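Carbohydrate kinase, pfkB family (Enterococcus faecalis, PDB 3KTN) probably phosphorylates a sugar acid, as a putative 2-keto-3-deoxygluconate kinase of the ribokinase-like PfkB family, and binds a magnesium ion. Local coordinates at residues A154-A157 with H158-K162; R228-Q232 with Y233-W237. One frame throughout, in Å; residues are numbered along the deposited sequence.

Contact 1: residues A154-A157 with H158-K162; sequences AQKA and HAYQK
With CG set anti to its carbonyl carbon and next to its own N (chi1 -76°), Tyr-160 hangs its ring back beside Lys-156, where CD1 comes 3.3 Å from Lys-156 O and CE1 lies 4.4 Å from Lys-156 CG. In Lys-162 the backbone and a similar first torsion (chi1 -60°) set CB and CG by Ala-157 O, and the bend at chi2 then turns the rest of the chain away; the CB atoms of Ala-157 and Lys-162 are 4.2 Å apart. The contact is the C-terminal end of a helix. Tyr-160 N bonds to Lys-156 O at 2.9 Å. Then Gln-161 turns to positive phi (62°) and two bonds run back into the last turn, from Gln-161 N to His-158 O at 2.8 Å and from Lys-162 N to Ala-157 O at 2.7 Å. This is a Schellman motif: it satisfies carbonyls of the last turn and swings the chain out of the helix. His-158 directs its imidazole away from the preceding turn, only its CB resting near Gln-155 O. At the far end of its chain, Lys-162 NZ hydrogen-bonds Val-130 O. Helix 144-159 thus finishes against helix 123-127, whose Leu-127 meets Lys-156, Ala-157, Tyr-160 and Lys-162, while Ala-154 and Ala-157 pack on Ile-135 and Val-133 of strand 132-135, and the turn feeds strand 163-167.

Contact 2: residues R228-Q232 with Y233-W237; sequences RFMSQ and YNLEW
Met-230 O accepts Leu-235 N at 2.8 Å, and a weak bond from Asn-234 N to Ser-231 O (3.1 Å) completes the Schellman motif in which Asn-234, at positive phi (55°), ends the helix. One turn back, Phe-229 meets both Tyr-233 and Leu-235. Its CE1 lies 3.5 Å from Tyr-233 CE2, the rings set obliquely with planes 63° apart and centroids 5.5 Å from each other; across the ring from CE1, CE2 touches Leu-235 CD1 at 3.4 Å. Phe-229 O also approaches the edge of the tyrosine ring, near its plane, at CD2. Gln-232, extended beyond CG, runs alongside the tyrosine in the same direction: CG sits over one face in a CH-pi contact, 4.3 Å from the ring centroid, and the amide stacks at 30° to the ring plane. NE2 is 3.1 Å from Tyr-233 OH, but the angle is too poor for a hydrogen bond. Met-230, a selenomethionine bent at chi3, brings CE within 4.1 Å of Leu-235 CB and up to the backbone of Glu-236. Asn-234 OD1 and Leu-235 O both bond Gln-259 NE2, tying the turn to a neighbouring loop. The chemistry is therefore divided: backbone bonds and Gln-259 fix the turn, while apolar contacts of Leu-235 with Phe-229 and Met-230, and of Phe-229 with Tyr-233, hold its buried side, with the Gln-232 amide stacked, at a tilt, over the tyrosine.

Contact 1 comes first along the chain and contact 2 follows, their centres about 17 Å apart and their nearest atoms about 8 Å, without touching. Each closes a helix with a Schellman motif and passes the chain into a strand of the same nine-stranded mixed sheet: 144-159 into 163-167, and 218-233 into 237-245. Those two strands run parallel with 196-198 between them, so the contacts repeat one helix-to-strand connection of the alpha/beta core seen in ribokinase-like kinases. Glu-236 of contact 2 makes a long, weak ion pair with Lys-163, the residue that follows contact 1. Both contacts lie away from the magnesium site and are structural packing at helix ends.

Contact 1: residues A154-A157 with H158-K162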
ATOM      1  N   ALA A 154       9.107  42.139  11.340  1.00 40.91           N
ATOM      2  CA  ALA A 154       7.939  42.793  11.918  1.00 42.53           C
ATOM      3  C   ALA A 154       8.140  44.309  11.907  1.00 43.94           C
ATOM      4  O   ALA A 154       7.262  45.056  11.475  1.00 43.41           O
ATOM      5  CB  ALA A 154       7.710  42.298  13.345  1.00 40.88           C
ATOM      6  N   GLN A 155       9.300  44.753  12.381  1.00 46.73           N
ATOM      7  CA  GLN A 155       9.627  46.180  12.411  1.00 50.24           C
ATOM      8  C   GLN A 155       9.526  46.752  11.006  1.00 50.70           C
ATOM      9  O   GLN A 155       8.907  47.794  10.791  1.00 51.76           O
ATOM     10  CB  GLN A 155      11.047  46.390  12.940  1.00 50.61           C
ATOM     11  CG  GLN A 155      11.201  46.150  14.427  1.00 54.31           C
ATOM     12  CD  GLN A 155      12.642  45.909  14.825  1.00 56.21           C
ATOM     13  OE1 GLN A 155      13.561  46.494  14.249  1.00 58.25           O
ATOM     14  NE2 GLN A 155      12.849  45.054  15.820  1.00 55.96           N
ATOM     15  N   LYS A 156      10.137  46.061  10.050  1.00 52.14           N
ATOM     16  CA  LYS A 156      10.114  46.496   8.660  1.00 53.20           C
ATOM     17  C   LYS A 156       8.684  46.541   8.127  1.00 54.20           C
ATOM     18  O   LYS A 156       8.263  47.544   7.548  1.00 55.02           O
ATOM     19  CB  LYS A 156      10.969  45.555   7.808  1.00 54.48           C
ATOM     20  CG  LYS A 156      12.120  46.243   7.100  1.00 56.50           C
ATOM     21  CD  LYS A 156      13.419  45.465   7.254  1.00 58.47           C
ATOM     22  CE  LYS A 156      14.562  46.164   6.532  1.00 58.85           C
ATOM     23  NZ  LYS A 156      15.879  45.512   6.774  1.00 61.55           N
ATOM     24  N   ALA A 157       7.940  45.456   8.325  1.00 54.91           N
ATOM     25  CA  ALA A 157       6.554  45.383   7.861  1.00 55.72           C
ATOM     26  C   ALA A 157       5.773  46.579   8.388  1.00 56.51           C
ATOM     27  O   ALA A 157       4.954  47.165   7.678  1.00 54.98           O
ATOM     28  CB  ALA A 157       5.906  44.086   8.340  1.00 55.41           C
ATOM     29  N   HIS A 158       6.029  46.930   9.642  1.00 58.57           N
ATOM     30  CA  HIS A 158       5.361  48.061  10.267  1.00 60.47           C
ATOM     31  C   HIS A 158       5.705  49.353   9.524  1.00 60.18           C
ATOM     32  O   HIS A 158       4.823  50.151   9.212  1.00 59.26           O
ATOM     33  CB  HIS A 158       5.778  48.180  11.730  1.00 62.00           C
ATOM     34  CG  HIS A 158       5.119  49.314  12.449  1.00 65.04           C
ATOM     35  ND1 HIS A 158       3.748  49.431  12.550  1.00 66.10           N
ATOM     36  CD2 HIS A 158       5.636  50.395  13.077  1.00 65.63           C
ATOM     37  CE1 HIS A 158       3.451  50.535  13.211  1.00 66.34           C
ATOM     38  NE2 HIS A 158       4.579  51.139  13.542  1.00 67.32           N
ATOM     39  N   ALA A 159       6.992  49.543   9.240  1.00 60.15           N
ATOM     40  CA  ALA A 159       7.458  50.727   8.528  1.00 60.34           C
ATOM     41  C   ALA A 159       6.747  50.863   7.187  1.00 61.06           C
ATOM     42  O   ALA A 159       6.274  51.945   6.834  1.00 61.86           O
ATOM     43  CB  ALA A 159       8.964  50.648   8.312  1.00 59.55           C
ATOM     44  N   TYR A 160       6.678  49.766   6.437  1.00 60.83           N
ATOM     45  CA  TYR A 160       6.014  49.771   5.138  1.00 60.17           C
ATOM     46  C   TYR A 160       4.503  49.830   5.304  1.00 59.14           C
ATOM     47  O   TYR A 160       3.758  49.818   4.322  1.00 58.92           O
ATOM     48  CB  TYR A 160       6.377  48.516   4.344  1.00 62.77           C
ATOM     49  CG  TYR A 160       7.759  48.526   3.740  1.00 65.40           C
ATOM     50  CD1 TYR A 160       8.892  48.691   4.537  1.00 66.31           C
ATOM     51  CD2 TYR A 160       7.936  48.342   2.369  1.00 67.25           C
ATOM     52  CE1 TYR A 160      10.170  48.668   3.981  1.00 68.39           C
ATOM     53  CE2 TYR A 160       9.209  48.316   1.803  1.00 69.27           C
ATOM     54  CZ  TYR A 160      10.321  48.479   2.613  1.00 69.56           C
ATOM     55  OH  TYR A 160      11.579  48.450   2.056  1.00 70.75           O
ATOM     56  N   GLN A 161       4.052  49.890   6.550  1.00 58.01           N
ATOM     57  CA  GLN A 161       2.625  49.943   6.826  1.00 59.62           C
ATOM     58  C   GLN A 161       1.903  48.698   6.316  1.00 58.13           C
ATOM     59  O   GLN A 161       0.767  48.772   5.843  1.00 57.83           O
ATOM     60  CB  GLN A 161       2.013  51.195   6.193  1.00 61.61           C
ATOM     61  CG  GLN A 161       2.369  52.487   6.909  1.00 65.52           C
ATOM     62  CD  GLN A 161       1.868  53.710   6.170  1.00 68.31           C
ATOM     63  OE1 GLN A 161       2.388  54.066   5.111  1.00 70.15           O
ATOM     64  NE2 GLN A 161       0.845  54.356   6.718  1.00 68.85           N
ATOM     65  N   LYS A 162       2.575  47.555   6.407  1.00 56.78           N
ATOM     66  CA  LYS A 162       1.990  46.289   5.978  1.00 54.89           C
ATOM     67  C   LYS A 162       1.317  45.658   7.186  1.00 53.65           C
ATOM     68  O   LYS A 162       1.830  45.746   8.302  1.00 54.42           O
ATOM     69  CB  LYS A 162       3.071  45.342   5.448  1.00 53.36           C
ATOM     70  CG  LYS A 162       3.843  45.874   4.251  1.00 52.67           C
ATOM     71  CD  LYS A 162       2.916  46.176   3.088  1.00 52.50           C
ATOM     72  CE  LYS A 162       3.688  46.704   1.893  1.00 51.47           C
ATOM     73  NZ  LYS A 162       2.784  46.941   0.739  1.00 52.77           N
TER

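Contact 2: residues R228-Q232 with Y233-W237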
ATOM      1  N   ARG A 228      -7.651  44.532  27.427  1.00 52.87           N
ATOM      2  CA  ARG A 228      -6.634  45.296  28.137  1.00 54.27           C
ATOM      3  C   ARG A 228      -5.309  44.984  27.433  1.00 54.71           C
ATOM      4  O   ARG A 228      -4.541  45.886  27.087  1.00 54.62           O
ATOM      5  CB  ARG A 228      -6.580  44.848  29.601  1.00 53.26           C
ATOM      6  CG  ARG A 228      -6.103  45.907  30.583  1.00 54.27           C
ATOM      7  CD  ARG A 228      -6.250  45.401  32.016  1.00 53.12           C
ATOM      8  NE  ARG A 228      -5.204  44.448  32.374  1.00 53.66           N
ATOM      9  CZ  ARG A 228      -5.335  43.495  33.291  1.00 53.85           C
ATOM     10  NH1 ARG A 228      -6.478  43.352  33.948  1.00 55.33           N
ATOM     11  NH2 ARG A 228      -4.315  42.694  33.566  1.00 53.45           N
ATOM     12  N   PHE A 229      -5.059  43.693  27.225  1.00 55.08           N
ATOM     13  CA  PHE A 229      -3.855  43.222  26.540  1.00 54.22           C
ATOM     14  C   PHE A 229      -3.792  43.843  25.147  1.00 53.52           C
ATOM     15  O   PHE A 229      -2.733  44.271  24.694  1.00 53.93           O
ATOM     16  CB  PHE A 229      -3.892  41.689  26.436  1.00 55.84           C
ATOM     17  CG  PHE A 229      -3.021  41.120  25.343  1.00 55.61           C
ATOM     18  CD1 PHE A 229      -1.635  41.111  25.463  1.00 55.89           C
ATOM     19  CD2 PHE A 229      -3.596  40.593  24.188  1.00 56.57           C
ATOM     20  CE1 PHE A 229      -0.832  40.584  24.450  1.00 56.55           C
ATOM     21  CE2 PHE A 229      -2.806  40.064  23.169  1.00 57.52           C
ATOM     22  CZ  PHE A 229      -1.420  40.059  23.299  1.00 57.05           C
HETATM   23  N   MSE A 230      -4.939  43.902  24.481  1.00 53.20           N
HETATM   24  CA  MSE A 230      -5.020  44.455  23.136  1.00 54.76           C
HETATM   25  C   MSE A 230      -4.721  45.946  23.027  1.00 55.45           C
HETATM   26  O   MSE A 230      -4.003  46.371  22.118  1.00 54.42           O
HETATM   27  CB  MSE A 230      -6.399  44.191  22.544  1.00 56.33           C
HETATM   28  CG  MSE A 230      -6.676  42.736  22.222  1.00 58.75           C
HETATM   29 SE   MSE A 230      -8.384  42.572  21.351  1.00 64.16          SE
HETATM   30  CE  MSE A 230      -7.889  43.179  19.582  1.00 58.14           C
ATOM     31  N   SER A 231      -5.288  46.744  23.929  1.00 55.18           N
ATOM     32  CA  SER A 231      -5.064  48.185  23.887  1.00 54.89           C
ATOM     33  C   SER A 231      -3.616  48.503  24.223  1.00 53.99           C
ATOM     34  O   SER A 231      -3.054  49.471  23.718  1.00 55.58           O
ATOM     35  CB  SER A 231      -6.016  48.908  24.848  1.00 54.94           C
ATOM     36  OG  SER A 231      -5.921  48.384  26.159  1.00 58.07           O
ATOM     37  N   GLN A 232      -3.004  47.677  25.066  1.00 52.96           N
ATOM     38  CA  GLN A 232      -1.611  47.880  25.436  1.00 51.93           C
ATOM     39  C   GLN A 232      -0.682  47.827  24.223  1.00 52.96           C
ATOM     40  O   GLN A 232       0.319  48.543  24.164  1.00 54.08           O
ATOM     41  CB  GLN A 232      -1.163  46.821  26.430  1.00 51.76           C
ATOM     42  CG  GLN A 232       0.281  46.975  26.831  1.00 51.32           C
ATOM     43  CD  GLN A 232       0.761  45.821  27.662  1.00 51.73           C
ATOM     44  OE1 GLN A 232       0.004  45.265  28.451  1.00 55.53           O
ATOM     45  NE2 GLN A 232       2.027  45.456  27.505  1.00 50.65           N
ATOM     46  N   TYR A 233      -1.000  46.966  23.260  1.00 50.20           N
ATOM     47  CA  TYR A 233      -0.179  46.845  22.062  1.00 47.86           C
ATOM     48  C   TYR A 233      -0.935  47.409  20.875  1.00 48.73           C
ATOM     49  O   TYR A 233      -0.467  47.356  19.738  1.00 47.61           O
ATOM     50  CB  TYR A 233       0.178  45.379  21.823  1.00 45.11           C
ATOM     51  CG  TYR A 233       1.041  44.782  22.911  1.00 41.33           C
ATOM     52  CD1 TYR A 233       2.404  45.066  22.979  1.00 40.35           C
ATOM     53  CD2 TYR A 233       0.493  43.944  23.880  1.00 40.91           C
ATOM     54  CE1 TYR A 233       3.203  44.523  23.984  1.00 38.42           C
ATOM     55  CE2 TYR A 233       1.285  43.397  24.890  1.00 39.44           C
ATOM     56  CZ  TYR A 233       2.637  43.692  24.935  1.00 38.77           C
ATOM     57  OH  TYR A 233       3.422  43.146  25.925  1.00 40.52           O
ATOM     58  N   ASN A 234      -2.110  47.959  21.163  1.00 50.12           N
ATOM     59  CA  ASN A 234      -2.980  48.549  20.153  1.00 51.82           C
ATOM     60  C   ASN A 234      -3.298  47.571  19.023  1.00 51.59           C
ATOM     61  O   ASN A 234      -3.357  47.945  17.850  1.00 51.55           O
ATOM     62  CB  ASN A 234      -2.350  49.830  19.594  1.00 53.32           C
ATOM     63  CG  ASN A 234      -3.322  50.635  18.750  1.00 55.57           C
ATOM     64  OD1 ASN A 234      -4.507  50.736  19.073  1.00 56.88           O
ATOM     65  ND2 ASN A 234      -2.824  51.221  17.667  1.00 58.13           N
ATOM     66  N   LEU A 235      -3.517  46.314  19.396  1.00 50.88           N
ATOM     67  CA  LEU A 235      -3.843  45.268  18.432  1.00 48.33           C
ATOM     68  C   LEU A 235      -5.206  45.544  17.822  1.00 47.70           C
ATOM     69  O   LEU A 235      -6.073  46.141  18.461  1.00 47.57           O
ATOM     70  CB  LEU A 235      -3.866  43.905  19.122  1.00 46.97           C
ATOM     71  CG  LEU A 235      -2.576  43.514  19.841  1.00 46.50           C
ATOM     72  CD1 LEU A 235      -2.768  42.183  20.546  1.00 46.09           C
ATOM     73  CD2 LEU A 235      -1.427  43.444  18.841  1.00 45.29           C
ATOM     74  N   GLU A 236      -5.392  45.102  16.581  1.00 46.29           N
ATOM     75  CA  GLU A 236      -6.651  45.291  15.874  1.00 44.62           C
ATOM     76  C   GLU A 236      -7.601  44.106  16.088  1.00 45.83           C
ATOM     77  O   GLU A 236      -8.794  44.297  16.348  1.00 45.15           O
ATOM     78  CB  GLU A 236      -6.373  45.482  14.382  1.00 45.29           C
ATOM     79  CG  GLU A 236      -7.599  45.725  13.539  1.00 44.84           C
ATOM     80  CD  GLU A 236      -7.246  45.972  12.095  1.00 47.06           C
ATOM     81  OE1 GLU A 236      -6.040  45.949  11.772  1.00 49.68           O
ATOM     82  OE2 GLU A 236      -8.167  46.192  11.279  1.00 48.05           O
ATOM     83  N   TRP A 237      -7.065  42.888  15.989  1.00 45.25           N
ATOM     84  CA  TRP A 237      -7.856  41.663  16.163  1.00 42.29           C
ATOM     85  C   TRP A 237      -7.125  40.623  17.002  1.00 40.82           C
ATOM     86  O   TRP A 237      -5.923  40.427  16.853  1.00 39.14           O
ATOM     87  CB  TRP A 237      -8.174  41.026  14.801  1.00 45.10           C
ATOM     88  CG  TRP A 237      -9.414  41.516  14.105  1.00 45.28           C
ATOM     89  CD1 TRP A 237     -10.085  42.678  14.337  1.00 47.33           C
ATOM     90  CD2 TRP A 237     -10.085  40.879  13.006  1.00 46.25           C
ATOM     91  NE1 TRP A 237     -11.127  42.812  13.450  1.00 47.46           N
ATOM     92  CE2 TRP A 237     -11.149  41.721  12.617  1.00 47.26           C
ATOM     93  CE3 TRP A 237      -9.886  39.679  12.304  1.00 46.71           C
ATOM     94  CZ2 TRP A 237     -12.017  41.406  11.565  1.00 47.24           C
ATOM     95  CZ3 TRP A 237     -10.749  39.363  11.252  1.00 46.33           C
ATOM     96  CH2 TRP A 237     -11.799  40.226  10.894  1.00 47.46           C
TER